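Local coordinates for protein FOKI restriction endonuclease (Planomicrobium okeanokoites, PDB 2FOK) that cleaves double-stranded DNA as a type IIS restriction endonuclease, pairing sequence-recognising subdomains with a separate, metal-dependent cleavage domain, at residues G172-K177 / A264-G269; F192-E197 / S222-A227; A86-T91 / G100-W105. All coordinates share one frame; numbering follows the deposited sequence.

Followed from the N terminus, the chain first makes contact 3, a short closure in recognition subdomain 1 that brings the entry to helix 104-116 back onto helix 87-91 across only eight intervening residues. Recognition subdomain 2 then opens contact 1 at 172-177, and the loop is not closed until strand 258-267 returns to that edge. Contact 2 is nested inside this loop, joining segment 192-197 to the first turn of helix 222-236. Contacts 1 and 2 touch: Thr-176 OG1 lies 2.5 Å from Glu-197 OE2, a probable hydrogen bond from the edge strand to the start of helix 197-205. Contact 3 stands apart, its nearest atoms about 12 Å from contact 2.

Contact 1: G172-K177 / A264-G269; sequences GQHLTK and AFKITG
The short edge strand of a three-stranded antiparallel sheet meets its central strand here, Leu-175 facing Phe-265 as a hydrogen-bonded pair and Thr-176 facing Ala-264 as a non-hydrogen-bonded one. Leu-175 N donates to Phe-265 O at 3.1 Å, and Phe-265 N returns the bond to Leu-175 O at 2.8 Å. The carbonyl of Phe-265 has a second donor, His-174 ND1, 3.2 Å from the oxygen and nearly straight at its hydrogen (170°). The two donors come differently: Leu-175 N almost head-on to Phe-265 O, the imidazole from above the carbonyl plane, although the oxygen itself lies in the plane of the ring, at its edge. Turned to the carbonyl side of its own backbone (chi1 -174°), the imidazole reaches across to the partner strand and sets CE1 3.3 Å from Ala-264 CB; the ND1 bond helps to set its rotation.

The sheet, with 240-248 on the other side of 258-267, has the 1-3-2 strand order of a winged-helix domain, in keeping with the helix-turn-helix relationship of recognition subdomain 2. Leu-175 and Phe-265 share one face and both rest on Leu-180 of helix 177-181. On the opposite face, Thr-176 CG2 comes within 4.4 Å of Ala-264 CB, while its OG1 bonds to Glu-197 and weakly caps Asp-179 N at the start of that helix.

Toward Gly-172, before the edge strand begins, the two backbones draw apart, and a water bridges them: it donates to Gln-173 O and accepts from Ile-267 N, each at 2.7 Å. The Lys-266 chain runs alongside, its CG 3.4 Å from Gln-173 O.

Contact 2: F192-E197 / S222-A227; sequences FTSLPE and SSDKYA
Asp-224, in the first turn of helix 222-236, grips the loop 192-197 with both carboxylate oxygens. Ser-194 OG donates to OD1 of Asp-224 at 2.5 Å and Leu-195 N to its OD2 at 3.0 Å, each on a syn lone pair; Ser-194 reaches the carboxylate by holding OG anti to its own backbone N (chi1 -174°). This is the start of what is probably the recognition helix of a winged-helix subdomain, and the loop also serves its leading N-H groups. Thr-193 O accepts from Ser-223 N at 2.9 Å, and Thr-193 OG1 from Ser-222 N at 3.2 Å. A weak bond runs the other way, from Thr-193 N to Ser-222 OG. Ser-223 OG, bonded to Leu-184 O, sits at the Phe-192 ring edge, and Phe-192 CD1 lies 4.1 Å from Tyr-226 CE2.

In the next shell, Trp-10 meets Phe-192 edge-to-face and also touches the Tyr-226 ring. On its outer side the loop packs through Leu-195 on Ile-423 and Met-426 of helix 421-436, so the same short segment links helix 222-236 to the cleavage domain. The carboxylate that holds the loop is itself steadied from its own side, OD2 of Asp-224 also accepting from Gly-221 N.

Contact 3: A86-T91 / G100-W105; sequences AIIQAT and GYIDNW
Gln-89 O, in the short helix 87-91, accepts a hydrogen bond from Ile-102 N at 3.2 Å, the donor tilted 23° from the carbonyl plane. Carbon atoms close in on the same oxygen: Tyr-101 CB stands 3.1 Å from Gln-89 O, and Ile-102 CG1 reaches it from the following residue. The return contact is made by the glutamine's own chain, which runs extended beyond CG alongside the other segment, its CG 2.9 Å from Ile-102 O. This extension brings the amide to partners beyond the contact, OE1 accepting from Asp-85 N and NE2 donating to Val-72 O. A leucine in place of Gln-89 would probably leave Asp-85 N and Val-72 O without their side-chain mates and loosen the tie between this helix and the end of helix 68-72.

The side chains of Gln-89 and Asn-104 lie side by side and point the same way, with their amide planes 62° apart, and Gln-89 NE2 is 4.0 Å from Asn-104 CB. Here the segment enters helix 104-116, which by its place in the helix-turn-helix subdomain is probably a recognition helix. Asp-103 is its N-cap: OD2 accepts from Trp-105 N at 2.9 Å, met from above the carboxylate plane, while OD1 accepts from Ser-106 OG. Asn-104 ND2 lies over the centre of the Trp-105 ring.

On the apolar side Ile-102 and Ile-88 cross obliquely, CD1 of the former 3.9 Å from CG2 of the latter. Tyr-101 has CG wedged between its backbone N and carbonyl carbon (chi1 58°), which leads the ring away from helix 87-91 toward Ala-82 O, the hydrogen-bond partner of its OH.

Contact 1: G172-K177 / A264-G269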
loop_
_atom_site.group_PDB
_atom_site.type_symbol
_atom_site.label_atom_id
_atom_site.label_comp_id
_atom_site.label_asym_id
_atom_site.label_seq_id
_atom_site.Cartn_x
_atom_site.Cartn_y
_atom_site.Cartn_z
ATOM N N GLY A 172 -7.445 -12.270 19.355
ATOM C CA GLY A 172 -7.931 -13.541 18.854
ATOM C C GLY A 172 -8.749 -13.394 17.590
ATOM O O GLY A 172 -9.354 -14.360 17.126
ATOM N N GLN A 173 -8.769 -12.182 17.040
ATOM C CA GLN A 173 -9.507 -11.886 15.812
ATOM C C GLN A 173 -9.015 -12.747 14.647
ATOM O O GLN A 173 -7.862 -13.189 14.629
ATOM C CB GLN A 173 -9.344 -10.401 15.426
ATOM C CG GLN A 173 -9.611 -9.385 16.543
ATOM C CD GLN A 173 -8.332 -8.929 17.230
ATOM O OE1 GLN A 173 -7.394 -9.703 17.381
ATOM N NE2 GLN A 173 -8.294 -7.670 17.652
ATOM N N HIS A 174 -9.900 -12.983 13.680
ATOM C CA HIS A 174 -9.571 -13.752 12.478
ATOM C C HIS A 174 -9.695 -12.755 11.330
ATOM O O HIS A 174 -10.804 -12.407 10.922
ATOM C CB HIS A 174 -10.570 -14.880 12.277
ATOM C CG HIS A 174 -10.218 -15.805 11.155
ATOM N ND1 HIS A 174 -8.965 -15.838 10.586
ATOM C CD2 HIS A 174 -10.950 -16.747 10.513
ATOM C CE1 HIS A 174 -8.938 -16.762 9.641
ATOM N NE2 HIS A 174 -10.129 -17.327 9.575
ATOM N N LEU A 175 -8.571 -12.291 10.800
ATOM C CA LEU A 175 -8.644 -11.294 9.740
ATOM C C LEU A 175 -7.963 -11.615 8.410
ATOM O O LEU A 175 -7.001 -12.395 8.347
ATOM C CB LEU A 175 -8.115 -9.960 10.277
ATOM C CG LEU A 175 -8.477 -9.611 11.723
ATOM C CD1 LEU A 175 -7.707 -8.368 12.158
ATOM C CD2 LEU A 175 -9.982 -9.358 11.834
ATOM N N THR A 176 -8.489 -10.995 7.350
ATOM C CA THR A 176 -7.967 -11.144 5.999
ATOM C C THR A 176 -6.881 -10.093 5.828
ATOM O O THR A 176 -6.766 -9.171 6.646
ATOM C CB THR A 176 -9.051 -10.889 4.918
ATOM O OG1 THR A 176 -9.629 -9.588 5.108
ATOM C CG2 THR A 176 -10.141 -11.933 4.995
ATOM N N LYS A 177 -6.099 -10.238 4.762
ATOM C CA LYS A 177 -5.012 -9.325 4.440
ATOM C C LYS A 177 -5.530 -7.897 4.268
ATOM O O LYS A 177 -4.792 -6.926 4.476
ATOM C CB LYS A 177 -4.349 -9.778 3.148
ATOM C CG LYS A 177 -5.331 -9.911 1.983
ATOM C CD LYS A 177 -4.608 -10.148 0.667
ATOM C CE LYS A 177 -5.205 -11.339 -0.087
ATOM N NZ LYS A 177 -4.832 -11.338 -1.526
ATOM N N ALA A 264 -6.075 -15.292 5.317
ATOM C CA ALA A 264 -6.591 -14.820 6.593
ATOM C C ALA A 264 -5.674 -15.409 7.645
ATOM O O ALA A 264 -5.090 -16.459 7.429
ATOM C CB ALA A 264 -8.006 -15.300 6.799
ATOM N N PHE A 265 -5.541 -14.732 8.780
ATOM C CA PHE A 265 -4.651 -15.201 9.840
ATOM C C PHE A 265 -5.264 -15.014 11.224
ATOM O O PHE A 265 -6.237 -14.277 11.389
ATOM C CB PHE A 265 -3.308 -14.452 9.763
ATOM C CG PHE A 265 -2.749 -14.329 8.363
ATOM C CD1 PHE A 265 -3.296 -13.430 7.453
ATOM C CD2 PHE A 265 -1.707 -15.145 7.947
ATOM C CE1 PHE A 265 -2.820 -13.355 6.147
ATOM C CE2 PHE A 265 -1.220 -15.079 6.649
ATOM C CZ PHE A 265 -1.778 -14.186 5.743
ATOM N N LYS A 266 -4.675 -15.687 12.212
ATOM C CA LYS A 266 -5.119 -15.618 13.606
ATOM C C LYS A 266 -3.940 -15.926 14.533
ATOM O O LYS A 266 -3.253 -16.929 14.359
ATOM C CB LYS A 266 -6.237 -16.630 13.843
ATOM C CG LYS A 266 -6.968 -16.458 15.162
ATOM C CD LYS A 266 -8.053 -17.520 15.306
ATOM C CE LYS A 266 -9.216 -17.025 16.149
ATOM N NZ LYS A 266 -10.485 -16.986 15.366
ATOM N N ILE A 267 -3.712 -15.074 15.525
ATOM C CA ILE A 267 -2.595 -15.265 16.451
ATOM C C ILE A 267 -2.587 -16.616 17.162
ATOM O O ILE A 267 -3.603 -17.309 17.198
ATOM C CB ILE A 267 -2.558 -14.140 17.508
ATOM C CG1 ILE A 267 -1.110 -13.862 17.913
ATOM C CG2 ILE A 267 -3.403 -14.510 18.714
ATOM C CD1 ILE A 267 -0.868 -12.419 18.334
ATOM N N THR A 268 -1.428 -16.985 17.710
ATOM C CA THR A 268 -1.260 -18.248 18.437
ATOM C C THR A 268 -0.704 -17.984 19.839
ATOM O O THR A 268 -0.577 -16.833 20.265
ATOM C CB THR A 268 -0.277 -19.208 17.716
ATOM O OG1 THR A 268 1.045 -18.659 17.759
ATOM C CG2 THR A 268 -0.687 -19.427 16.260
ATOM N N GLY A 269 -0.367 -19.055 20.551
ATOM C CA GLY A 269 0.173 -18.915 21.894
ATOM C C GLY A 269 1.588 -18.364 21.895
ATOM O O GLY A 269 1.940 -17.524 22.724
HETATM O O HOH W 1 -5.856 -13.620 16.335
#

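Contact 2: F192-E197 / S222-A227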
loop_
_atom_site.group_PDB
_atom_site.type_symbol
_atom_site.label_atom_id
_atom_site.label_comp_id
_atom_site.label_asym_id
_atom_site.label_seq_id
_atom_site.Cartn_x
_atom_site.Cartn_y
_atom_site.Cartn_z
ATOM N N PHE A 192 0.873 2.188 0.183
ATOM C CA PHE A 192 0.203 1.557 1.325
ATOM C C PHE A 192 -1.307 1.665 1.156
ATOM O O PHE A 192 -1.999 2.207 2.025
ATOM C CB PHE A 192 0.591 2.229 2.652
ATOM C CG PHE A 192 2.062 2.367 2.859
ATOM C CD1 PHE A 192 2.801 1.318 3.380
ATOM C CD2 PHE A 192 2.712 3.547 2.513
ATOM C CE1 PHE A 192 4.181 1.428 3.559
ATOM C CE2 PHE A 192 4.087 3.683 2.681
ATOM C CZ PHE A 192 4.830 2.619 3.208
ATOM N N THR A 193 -1.815 1.138 0.046
ATOM C CA THR A 193 -3.244 1.171 -0.247
ATOM C C THR A 193 -3.901 -0.158 0.125
ATOM O O THR A 193 -3.257 -1.202 0.111
ATOM C CB THR A 193 -3.501 1.437 -1.747
ATOM O OG1 THR A 193 -3.087 0.297 -2.497
ATOM C CG2 THR A 193 -2.727 2.652 -2.231
ATOM N N SER A 194 -5.186 -0.118 0.454
ATOM C CA SER A 194 -5.909 -1.332 0.823
ATOM C C SER A 194 -7.297 -1.308 0.196
ATOM O O SER A 194 -7.958 -0.268 0.175
ATOM C CB SER A 194 -6.027 -1.445 2.356
ATOM O OG SER A 194 -6.610 -2.684 2.763
ATOM N N LEU A 195 -7.731 -2.453 -0.318
ATOM C CA LEU A 195 -9.042 -2.559 -0.941
ATOM C C LEU A 195 -10.113 -2.908 0.080
ATOM O O LEU A 195 -9.974 -3.882 0.824
ATOM C CB LEU A 195 -9.056 -3.651 -2.015
ATOM C CG LEU A 195 -7.925 -3.768 -3.032
ATOM C CD1 LEU A 195 -8.152 -5.020 -3.878
ATOM C CD2 LEU A 195 -7.886 -2.536 -3.904
ATOM N N PRO A 196 -11.186 -2.105 0.150
ATOM C CA PRO A 196 -12.263 -2.397 1.103
ATOM C C PRO A 196 -12.705 -3.853 0.914
ATOM O O PRO A 196 -13.148 -4.239 -0.155
ATOM C CB PRO A 196 -13.357 -1.407 0.716
ATOM C CG PRO A 196 -12.619 -0.266 0.073
ATOM C CD PRO A 196 -11.434 -0.871 -0.619
ATOM N N GLU A 197 -12.557 -4.658 1.956
ATOM C CA GLU A 197 -12.912 -6.073 1.904
ATOM C C GLU A 197 -14.335 -6.273 1.399
ATOM O O GLU A 197 -14.562 -6.978 0.416
ATOM C CB GLU A 197 -12.759 -6.687 3.297
ATOM C CG GLU A 197 -13.109 -8.149 3.360
ATOM C CD GLU A 197 -13.133 -8.660 4.773
ATOM O OE1 GLU A 197 -14.129 -8.389 5.487
ATOM O OE2 GLU A 197 -12.152 -9.328 5.173
ATOM N N SER A 222 -1.347 -2.303 -1.981
ATOM C CA SER A 222 0.010 -2.460 -1.475
ATOM C C SER A 222 0.072 -2.992 -0.046
ATOM O O SER A 222 0.826 -3.918 0.223
ATOM C CB SER A 222 0.771 -1.139 -1.556
ATOM O OG SER A 222 0.104 -0.219 -2.391
ATOM N N SER A 223 -0.717 -2.419 0.866
ATOM C CA SER A 223 -0.708 -2.866 2.262
ATOM C C SER A 223 -1.257 -4.287 2.397
ATOM O O SER A 223 -0.845 -5.041 3.290
ATOM C CB SER A 223 -1.525 -1.917 3.130
ATOM O OG SER A 223 -0.724 -0.860 3.640
ATOM N N ASP A 224 -2.194 -4.649 1.523
ATOM C CA ASP A 224 -2.768 -5.992 1.533
ATOM C C ASP A 224 -1.672 -6.992 1.142
ATOM O O ASP A 224 -1.668 -8.124 1.618
ATOM C CB ASP A 224 -3.946 -6.082 0.552
ATOM C CG ASP A 224 -4.971 -4.980 0.775
ATOM O OD1 ASP A 224 -5.174 -4.592 1.941
ATOM O OD2 ASP A 224 -5.572 -4.493 -0.208
ATOM N N LYS A 225 -0.754 -6.548 0.280
ATOM C CA LYS A 225 0.393 -7.334 -0.200
ATOM C C LYS A 225 1.341 -7.603 0.970
ATOM O O LYS A 225 1.722 -8.747 1.245
ATOM C CB LYS A 225 1.156 -6.530 -1.261
ATOM C CG LYS A 225 1.267 -7.188 -2.623
ATOM C CD LYS A 225 0.397 -6.456 -3.649
ATOM C CE LYS A 225 1.213 -5.522 -4.534
ATOM N NZ LYS A 225 0.327 -4.728 -5.424
ATOM N N TYR A 226 1.734 -6.521 1.637
ATOM C CA TYR A 226 2.623 -6.578 2.790
ATOM C C TYR A 226 2.030 -7.439 3.902
ATOM O O TYR A 226 2.736 -8.246 4.491
ATOM C CB TYR A 226 2.884 -5.163 3.314
ATOM C CG TYR A 226 3.536 -4.252 2.294
ATOM C CD1 TYR A 226 4.495 -4.744 1.421
ATOM C CD2 TYR A 226 3.198 -2.904 2.204
ATOM C CE1 TYR A 226 5.105 -3.934 0.489
ATOM C CE2 TYR A 226 3.809 -2.073 1.263
ATOM C CZ TYR A 226 4.766 -2.602 0.408
ATOM O OH TYR A 226 5.405 -1.812 -0.530
ATOM N N ALA A 227 0.737 -7.268 4.185
ATOM C CA ALA A 227 0.054 -8.040 5.236
ATOM C C ALA A 227 0.042 -9.539 4.963
ATOM O O ALA A 227 0.066 -10.346 5.894
ATOM C CB ALA A 227 -1.374 -7.564 5.394
#

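Contact 3: A86-T91 / G100-W105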
loop_
_atom_site.group_PDB
_atom_site.type_symbol
_atom_site.label_atom_id
_atom_site.label_comp_id
_atom_site.label_asym_id
_atom_site.label_seq_id
_atom_site.Cartn_x
_atom_site.Cartn_y
_atom_site.Cartn_z
ATOM N N ALA A 86 24.793 -10.222 -11.573
ATOM C CA ALA A 86 25.296 -10.042 -10.218
ATOM C C ALA A 86 25.315 -11.250 -9.290
ATOM O O ALA A 86 24.916 -12.355 -9.661
ATOM C CB ALA A 86 24.521 -8.921 -9.566
ATOM N N ILE A 87 25.775 -11.001 -8.063
ATOM C CA ILE A 87 25.880 -12.018 -7.017
ATOM C C ILE A 87 24.548 -12.655 -6.629
ATOM O O ILE A 87 24.374 -13.867 -6.763
ATOM C CB ILE A 87 26.517 -11.439 -5.734
ATOM C CG1 ILE A 87 27.887 -10.837 -6.055
ATOM C CG2 ILE A 87 26.637 -12.527 -4.678
ATOM C CD1 ILE A 87 28.497 -10.071 -4.903
ATOM N N ILE A 88 23.604 -11.859 -6.143
ATOM C CA ILE A 88 22.324 -12.434 -5.747
ATOM C C ILE A 88 21.724 -13.211 -6.913
ATOM O O ILE A 88 21.256 -14.335 -6.746
ATOM C CB ILE A 88 21.340 -11.339 -5.273
ATOM C CG1 ILE A 88 21.873 -10.713 -3.970
ATOM C CG2 ILE A 88 19.944 -11.943 -5.061
ATOM C CD1 ILE A 88 20.858 -9.946 -3.153
ATOM N N GLN A 89 21.754 -12.607 -8.094
ATOM C CA GLN A 89 21.222 -13.235 -9.291
ATOM C C GLN A 89 21.772 -14.651 -9.440
ATOM O O GLN A 89 21.011 -15.595 -9.635
ATOM C CB GLN A 89 21.584 -12.407 -10.529
ATOM C CG GLN A 89 20.595 -11.298 -10.871
ATOM C CD GLN A 89 20.970 -10.550 -12.144
ATOM O OE1 GLN A 89 21.399 -11.149 -13.134
ATOM N NE2 GLN A 89 20.807 -9.234 -12.122
ATOM N N ALA A 90 23.091 -14.792 -9.315
ATOM C CA ALA A 90 23.763 -16.081 -9.471
ATOM C C ALA A 90 23.690 -17.075 -8.311
ATOM O O ALA A 90 23.914 -18.269 -8.513
ATOM C CB ALA A 90 25.227 -15.855 -9.849
ATOM N N THR A 91 23.401 -16.613 -7.097
ATOM C CA THR A 91 23.342 -17.554 -5.976
ATOM C C THR A 91 21.966 -18.179 -5.834
ATOM O O THR A 91 21.781 -19.144 -5.084
ATOM C CB THR A 91 23.761 -16.900 -4.624
ATOM O OG1 THR A 91 22.605 -16.625 -3.833
ATOM C CG2 THR A 91 24.530 -15.624 -4.852
ATOM N N GLY A 100 19.017 -20.590 -14.567
ATOM C CA GLY A 100 19.975 -20.974 -13.547
ATOM C C GLY A 100 20.251 -19.806 -12.616
ATOM O O GLY A 100 21.100 -19.880 -11.726
ATOM N N TYR A 101 19.525 -18.714 -12.831
ATOM C CA TYR A 101 19.677 -17.526 -12.013
ATOM C C TYR A 101 18.376 -16.729 -12.051
ATOM O O TYR A 101 17.507 -16.991 -12.892
ATOM C CB TYR A 101 20.850 -16.684 -12.525
ATOM C CG TYR A 101 20.737 -16.244 -13.965
ATOM C CD1 TYR A 101 19.988 -15.121 -14.315
ATOM C CD2 TYR A 101 21.390 -16.943 -14.981
ATOM C CE1 TYR A 101 19.890 -14.704 -15.640
ATOM C CE2 TYR A 101 21.302 -16.537 -16.313
ATOM C CZ TYR A 101 20.550 -15.418 -16.635
ATOM O OH TYR A 101 20.449 -15.018 -17.952
ATOM N N ILE A 102 18.241 -15.769 -11.134
ATOM C CA ILE A 102 17.038 -14.936 -11.053
ATOM C C ILE A 102 17.288 -13.528 -11.584
ATOM O O ILE A 102 18.430 -13.106 -11.718
ATOM C CB ILE A 102 16.521 -14.826 -9.605
ATOM C CG1 ILE A 102 17.692 -14.612 -8.646
ATOM C CG2 ILE A 102 15.758 -16.084 -9.235
ATOM C CD1 ILE A 102 17.385 -13.677 -7.507
ATOM N N ASP A 103 16.209 -12.813 -11.881
ATOM C CA ASP A 103 16.283 -11.461 -12.416
ATOM C C ASP A 103 16.607 -10.405 -11.360
ATOM O O ASP A 103 16.723 -10.711 -10.173
ATOM C CB ASP A 103 14.963 -11.115 -13.108
ATOM C CG ASP A 103 13.769 -11.244 -12.184
ATOM O OD1 ASP A 103 13.284 -12.380 -11.980
ATOM O OD2 ASP A 103 13.315 -10.205 -11.658
ATOM N N ASN A 104 16.744 -9.160 -11.805
ATOM C CA ASN A 104 17.068 -8.039 -10.928
ATOM C C ASN A 104 15.898 -7.558 -10.073
ATOM O O ASN A 104 16.061 -6.675 -9.236
ATOM C CB ASN A 104 17.607 -6.863 -11.755
ATOM C CG ASN A 104 16.565 -6.275 -12.700
ATOM O OD1 ASN A 104 16.001 -6.978 -13.550
ATOM N ND2 ASN A 104 16.304 -4.979 -12.555
ATOM N N TRP A 105 14.720 -8.131 -10.277
ATOM C CA TRP A 105 13.559 -7.730 -9.495
ATOM C C TRP A 105 13.435 -8.628 -8.273
ATOM O O TRP A 105 13.233 -8.147 -7.156
ATOM C CB TRP A 105 12.290 -7.802 -10.346
ATOM C CG TRP A 105 12.160 -6.666 -11.316
ATOM C CD1 TRP A 105 11.867 -6.752 -12.646
ATOM C CD2 TRP A 105 12.354 -5.272 -11.039
ATOM N NE1 TRP A 105 11.867 -5.500 -13.219
ATOM C CE2 TRP A 105 12.163 -4.574 -12.255
ATOM C CE3 TRP A 105 12.671 -4.545 -9.883
ATOM C CZ2 TRP A 105 12.279 -3.183 -12.347
ATOM C CZ3 TRP A 105 12.788 -3.161 -9.974
ATOM C CH2 TRP A 105 12.592 -2.495 -11.201
#